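Local coordinates for protein tyrosinase (Aspergillus oryzae, PDB 6JU5) that probably oxidises L-tyrosine and L-dopa to L-dopaquinone with molecular oxygen, using a dinuclear copper centre held by histidines, at residues T237-L242 and G254-L259; D278-L283 and K461-D466. The protein carries 1 engineered substitution. One frame throughout, in Å; residues are numbered along the deposited sequence.

Interaction 1: residues T237-L242 and G254-L259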
loop_
_atom_site.group_PDB
_atom_site.type_symbol
_atom_site.label_atom_id
_atom_site.label_comp_id
_atom_site.label_asym_id
_atom_site.label_seq_id
_atom_site.Cartn_x
_atom_site.Cartn_y
_atom_site.Cartn_z
ATOM N N THR B 237 10.994 -6.243 5.226
ATOM C CA THR B 237 9.836 -7.102 5.041
ATOM C C THR B 237 8.735 -6.323 4.332
ATOM O O THR B 237 8.646 -5.090 4.426
ATOM C CB THR B 237 9.379 -7.716 6.369
ATOM O OG1 THR B 237 9.086 -6.666 7.305
ATOM C CG2 THR B 237 10.472 -8.569 6.997
ATOM N N THR B 238 7.892 -7.052 3.601
ATOM C CA THR B 238 6.840 -6.424 2.805
ATOM C C THR B 238 5.582 -7.285 2.791
ATOM O O THR B 238 5.683 -8.510 2.930
ATOM C CB THR B 238 7.349 -6.159 1.370
ATOM O OG1 THR B 238 6.340 -5.495 0.598
ATOM C CG2 THR B 238 7.639 -7.458 0.640
ATOM N N LYS B 239 4.429 -6.647 2.642
ATOM C CA LYS B 239 3.155 -7.345 2.427
ATOM C C LYS B 239 2.645 -6.983 1.022
ATOM O O LYS B 239 2.377 -5.800 0.792
ATOM C CB LYS B 239 2.127 -6.945 3.490
ATOM C CG LYS B 239 2.588 -7.237 4.921
ATOM C CD LYS B 239 1.644 -6.597 5.928
ATOM C CE LYS B 239 2.030 -6.847 7.373
ATOM N NZ LYS B 239 3.389 -6.281 7.626
ATOM N N TYR B 240 2.558 -7.951 0.114
ATOM C CA TYR B 240 2.100 -7.767 -1.263
ATOM C C TYR B 240 3.005 -6.823 -2.054
ATOM O O TYR B 240 2.611 -6.345 -3.120
ATOM C CB TYR B 240 0.636 -7.289 -1.357
ATOM C CG TYR B 240 -0.331 -8.340 -0.864
ATOM C CD1 TYR B 240 -0.598 -8.486 0.492
ATOM C CD2 TYR B 240 -0.963 -9.210 -1.760
ATOM C CE1 TYR B 240 -1.466 -9.454 0.942
ATOM C CE2 TYR B 240 -1.840 -10.183 -1.296
ATOM C CZ TYR B 240 -2.093 -10.303 0.054
ATOM O OH TYR B 240 -2.968 -11.277 0.479
ATOM N N GLY B 241 4.235 -6.552 -1.615
ATOM C CA GLY B 241 5.067 -5.583 -2.294
ATOM C C GLY B 241 5.884 -6.062 -3.470
ATOM O O GLY B 241 6.378 -5.177 -4.193
ATOM N N LEU B 242 6.079 -7.372 -3.619
ATOM C CA LEU B 242 6.963 -7.882 -4.672
ATOM C C LEU B 242 6.137 -8.297 -5.876
ATOM O O LEU B 242 5.361 -9.274 -5.802
ATOM C CB LEU B 242 7.784 -9.064 -4.140
ATOM C CG LEU B 242 8.493 -8.808 -2.803
ATOM C CD1 LEU B 242 9.217 -10.055 -2.324
ATOM C CD2 LEU B 242 9.443 -7.624 -2.943
ATOM N N GLY B 254 9.137 -3.132 -0.482
ATOM C CA GLY B 254 7.930 -3.094 -1.308
ATOM C C GLY B 254 6.733 -2.496 -0.600
ATOM O O GLY B 254 5.649 -2.432 -1.199
ATOM N N GLY B 255 6.914 -2.075 0.662
ATOM C CA GLY B 255 5.830 -1.448 1.392
ATOM C C GLY B 255 4.915 -2.429 2.096
ATOM O O GLY B 255 5.052 -3.652 2.008
ATOM N N GLN B 256 3.966 -1.862 2.833
ATOM C CA GLN B 256 3.005 -2.642 3.612
ATOM C C GLN B 256 1.610 -2.408 3.045
ATOM O O GLN B 256 0.953 -1.435 3.431
ATOM C CB GLN B 256 3.061 -2.246 5.084
ATOM C CG GLN B 256 4.485 -2.138 5.601
ATOM C CD GLN B 256 5.314 -3.386 5.385
ATOM O OE1 GLN B 256 4.867 -4.522 5.520
ATOM N NE2 GLN B 256 6.584 -3.156 5.043
ATOM N N ASN B 257 1.197 -3.283 2.125
ATOM C CA ASN B 257 -0.130 -3.085 1.544
ATOM C C ASN B 257 -1.180 -3.749 2.438
ATOM O O ASN B 257 -1.764 -4.787 2.136
ATOM C CB ASN B 257 -0.206 -3.634 0.122
ATOM C CG ASN B 257 -1.376 -3.077 -0.662
ATOM O OD1 ASN B 257 -2.367 -2.588 -0.120
ATOM N ND2 ASN B 257 -1.240 -3.151 -1.987
ATOM N N TRP B 258 -1.407 -3.073 3.564
ATOM C CA TRP B 258 -2.273 -3.601 4.606
ATOM C C TRP B 258 -3.733 -3.638 4.199
ATOM O O TRP B 258 -4.475 -4.540 4.598
ATOM C CB TRP B 258 -2.044 -2.848 5.920
ATOM C CG TRP B 258 -2.402 -1.399 5.939
ATOM C CD1 TRP B 258 -1.565 -0.319 5.819
ATOM C CD2 TRP B 258 -3.722 -0.864 6.109
ATOM N NE1 TRP B 258 -2.300 0.846 5.897
ATOM C CE2 TRP B 258 -3.622 0.537 6.073
ATOM C CE3 TRP B 258 -4.993 -1.441 6.287
ATOM C CZ2 TRP B 258 -4.724 1.386 6.202
ATOM C CZ3 TRP B 258 -6.089 -0.610 6.415
ATOM C CH2 TRP B 258 -5.943 0.785 6.374
ATOM N N LEU B 259 -4.145 -2.723 3.311
ATOM C CA LEU B 259 -5.501 -2.795 2.770
ATOM C C LEU B 259 -5.691 -4.051 1.915
ATOM O O LEU B 259 -6.748 -4.706 1.979
ATOM C CB LEU B 259 -5.776 -1.553 1.935
ATOM C CG LEU B 259 -7.177 -0.998 1.828
ATOM C CD1 LEU B 259 -7.830 -0.729 3.176
ATOM C CD2 LEU B 259 -7.131 0.271 0.983
HETATM O O HOH W 1 6.500 -6.152 6.873
HETATM O O HOH W 2 3.158 -3.332 -0.674
HETATM O O HOH W 3 0.882 -4.329 -3.545
HETATM O O HOH W 4 5.324 -2.624 -3.720
#
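Lys239 and Gln256 meet side chain to side chain as well as backbone to backbone, and the lysine chain can be followed as it curls past one amide oxygen. Its CB lies 4.0 Å from Asn257 N. CG, the next atom out, is 3.6 Å from Gln256 OE1, and CD, at 3.9 Å, and CE, at 4.1 Å, keep to the same Gln256 OE1. The chain is extended until a turn about the CD–CE bond (chi4 60°) brings NZ back to that oxygen, where it donates a hydrogen bond of 3.1 Å, Lys239 NZ to Gln256 OE1, tilted 31° from the carbonyl plane. The same ammonium group forms a salt bridge with Asp369, so two partners hold it, a neutral amide oxygen and a carboxylate. The other half of the Gln256 amide is used too: NE2 gives a nearly straight bond (167°) to Thr237 O at 2.9 Å, and a water links OE1 to Thr237 OG1, which is also hydrogen-bonded to Phe200 N. The backbones that carry these side chains form a single parallel beta bridge, an isolated pairing of two loops in the central tyrosinase domain. In it Lys239 N donates to Gly255 O at 3.1 Å, while Lys239 O receives Asn257 N. Gly255 O takes a second donor, Thr238 OG1 at 2.7 Å, which approaches in the carbonyl plane on a lone pair. Further along, Gly241 and Leu242 face Ala357 as a classic beta bulge. Asn257 then serves as N-cap of helix 258-265, its OD1 accepting from Arg260 N. Its CB packs against CB of Tyr240, whose side chain touches Ala261 and Ala264 of that helix and whose OH bonds to Trp338 O. Another water spans Tyr240 O and Asn257 ND2.

Interaction 2: residues D278-L283 and K461-D466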
loop_
_atom_site.group_PDB
_atom_site.type_symbol
_atom_site.label_atom_id
_atom_site.label_comp_id
_atom_site.label_asym_id
_atom_site.label_seq_id
_atom_site.Cartn_x
_atom_site.Cartn_y
_atom_site.Cartn_z
ATOM N N ASP B 278 -25.903 -12.241 1.936
ATOM C CA ASP B 278 -25.064 -11.778 3.038
ATOM C C ASP B 278 -23.735 -12.515 3.108
ATOM O O ASP B 278 -23.662 -13.718 2.824
ATOM C CB ASP B 278 -25.808 -11.982 4.366
ATOM C CG ASP B 278 -27.121 -11.226 4.397
ATOM O OD1 ASP B 278 -28.095 -11.719 5.006
ATOM O OD2 ASP B 278 -27.151 -10.134 3.789
ATOM N N SER B 279 -22.667 -11.816 3.504
ATOM C CA SER B 279 -21.353 -12.460 3.501
ATOM C C SER B 279 -20.944 -12.919 4.900
ATOM O O SER B 279 -21.354 -12.375 5.927
ATOM C CB SER B 279 -20.269 -11.547 2.914
ATOM O OG SER B 279 -19.982 -10.491 3.796
ATOM N N VAL B 280 -20.094 -13.945 4.926
ATOM C CA VAL B 280 -19.477 -14.429 6.159
ATOM C C VAL B 280 -17.994 -14.628 5.900
ATOM O O VAL B 280 -17.696 -15.297 4.903
ATOM C CB VAL B 280 -20.086 -15.784 6.587
ATOM C CG1 VAL B 280 -19.358 -16.287 7.831
ATOM C CG2 VAL B 280 -21.592 -15.701 6.846
ATOM N N PRO B 281 -17.056 -14.087 6.682
ATOM C CA PRO B 281 -15.632 -14.335 6.397
ATOM C C PRO B 281 -15.274 -15.795 6.638
ATOM O O PRO B 281 -15.507 -16.320 7.728
ATOM C CB PRO B 281 -14.885 -13.468 7.405
ATOM C CG PRO B 281 -15.906 -12.565 8.011
ATOM C CD PRO B 281 -17.237 -13.247 7.873
ATOM N N THR B 282 -14.749 -16.449 5.613
ATOM C CA THR B 282 -14.395 -17.860 5.732
ATOM C C THR B 282 -13.445 -18.084 6.891
ATOM O O THR B 282 -13.583 -19.086 7.596
ATOM C CB THR B 282 -13.774 -18.309 4.391
ATOM O OG1 THR B 282 -14.839 -18.260 3.420
ATOM C CG2 THR B 282 -13.240 -19.729 4.464
ATOM N N LEU B 283 -12.523 -17.161 7.148
ATOM C CA LEU B 283 -11.586 -17.358 8.256
ATOM C C LEU B 283 -12.309 -17.404 9.580
ATOM O O LEU B 283 -11.918 -18.162 10.475
ATOM C CB LEU B 283 -10.550 -16.230 8.237
ATOM C CG LEU B 283 -9.530 -16.192 9.376
ATOM C CD1 LEU B 283 -8.761 -17.511 9.491
ATOM C CD2 LEU B 283 -8.591 -15.014 9.140
ATOM N N LYS B 461 -23.704 -17.996 12.524
ATOM C CA LYS B 461 -25.031 -18.454 12.928
ATOM C C LYS B 461 -26.129 -17.573 12.341
ATOM O O LYS B 461 -27.157 -18.102 11.932
ATOM C CB LYS B 461 -25.122 -18.507 14.458
ATOM C CG LYS B 461 -24.198 -19.563 15.060
ATOM C CD LYS B 461 -24.589 -19.894 16.494
ATOM C CE LYS B 461 -23.757 -19.122 17.504
ATOM N NZ LYS B 461 -23.897 -19.679 18.878
ATOM N N GLU B 462 -25.898 -16.267 12.285
ATOM C CA GLU B 462 -26.873 -15.311 11.750
ATOM C C GLU B 462 -27.221 -15.641 10.302
ATOM O O GLU B 462 -28.379 -15.567 9.881
ATOM C CB GLU B 462 -26.286 -13.911 11.865
ATOM C CG GLU B 462 -27.157 -12.733 11.459
ATOM C CD GLU B 462 -26.447 -11.424 11.782
ATOM O OE1 GLU B 462 -25.222 -11.346 11.541
ATOM O OE2 GLU B 462 -27.098 -10.493 12.298
ATOM N N VAL B 463 -26.189 -15.975 9.523
ATOM C CA VAL B 463 -26.404 -16.216 8.089
ATOM C C VAL B 463 -26.826 -17.658 7.874
ATOM O O VAL B 463 -27.781 -17.956 7.145
ATOM C CB VAL B 463 -25.155 -15.810 7.282
ATOM C CG1 VAL B 463 -25.373 -15.981 5.785
ATOM C CG2 VAL B 463 -24.819 -14.344 7.570
ATOM N N TYR B 464 -26.150 -18.597 8.541
ATOM C CA TYR B 464 -26.549 -19.990 8.347
ATOM C C TYR B 464 -28.012 -20.220 8.745
ATOM O O TYR B 464 -28.696 -21.063 8.161
ATOM C CB TYR B 464 -25.668 -20.930 9.146
ATOM C CG TYR B 464 -24.316 -21.299 8.580
ATOM C CD1 TYR B 464 -23.438 -20.371 8.028
ATOM C CD2 TYR B 464 -23.890 -22.625 8.618
ATOM C CE1 TYR B 464 -22.206 -20.771 7.522
ATOM C CE2 TYR B 464 -22.666 -23.025 8.130
ATOM C CZ TYR B 464 -21.814 -22.086 7.571
ATOM O OH TYR B 464 -20.573 -22.479 7.095
ATOM N N LYS B 465 -28.506 -19.499 9.749
ATOM C CA LYS B 465 -29.853 -19.704 10.268
ATOM C C LYS B 465 -30.939 -19.422 9.239
ATOM O O LYS B 465 -32.102 -19.818 9.373
ATOM C CB LYS B 465 -30.064 -18.794 11.490
ATOM N N ASP B 466 -30.562 -18.702 8.194
ATOM C CA ASP B 466 -31.484 -18.325 7.132
ATOM C C ASP B 466 -31.683 -19.496 6.175
ATOM O O ASP B 466 -32.570 -19.461 5.325
ATOM C CB ASP B 466 -30.943 -17.130 6.362
ATOM C CG ASP B 466 -31.276 -15.762 6.900
ATOM O OD1 ASP B 466 -32.116 -15.611 7.809
ATOM O OD2 ASP B 466 -30.674 -14.788 6.383
HETATM O O HOH W 5 -28.521 -14.438 5.026
#
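Val280 and Val463 bring together two parts of the fold far apart in sequence: the extended lead-in to helix 282-292, within the central tyrosinase domain, and helix 458-464, a short helix ahead of strand 470-478 of the large mixed sheet. The contact is a helix flank packed on an extended segment, with no hydrogen bond passing directly between the two. Its tight part is one methyl against an isopropyl group. Val280 CG2 lies 3.6 Å from Val463 CG2 and 3.9 Å from Val463 CG1, so it rests against both branches of the fork, and the two valines lie alongside each other, pointing opposite ways. Val280 has CG1 opposite the backbone N (chi1 177°), which leaves CG2 on the side that meets the helix. Leu547 of helix 546-555 touches both valines, and the backbone N of Val280 is bonded to Gln272 OE1, so the apolar patch is covered while the neighbouring polar atom is satisfied. Nearby, Ser279 O accepts from Arg459 NE, a polar tie to the first part of the same helix. Toward Asp278 the packing slackens: its CB is 4.1 Å from Val463 CG2, and its carbonyl O is 4.1 Å from Val463 CG1. Beyond this lies the solvent side, where both carboxylates are exposed. Asp278 OD1 and Asp466 OD2 approach to 4.2 Å, a separation at which two negative charges would be expected to repel, and which may make protonation of one of them somewhat easier. A single water eases the encounter by giving a hydrogen to each: its oxygen lies 2.8 Å from Asp278 OD1 and 2.6 Å from Asp466 OD2.

Overall arrangement
The two interactions lie in series along the chain, with centres about 29 Å apart and nearest atoms about 11 Å apart, and each is set at the start of a helix: 258-265 for interaction 1 and 282-292, the next helix, for interaction 2. Interaction 1 is local and buried, joining neighbouring loops within the central domain, where the Lys239 side chain is about 13 Å from a copper ion; its chemistry is mostly polar, with backbone and amide groups pairing. Interaction 2 is long-range and only partly buried, away from the copper site, and rests on apolar contact between valines with an acidic, hydrated margin. Trp258, in the first, also reaches Tyr246 of the second subunit, whereas interaction 2 stays within one chain.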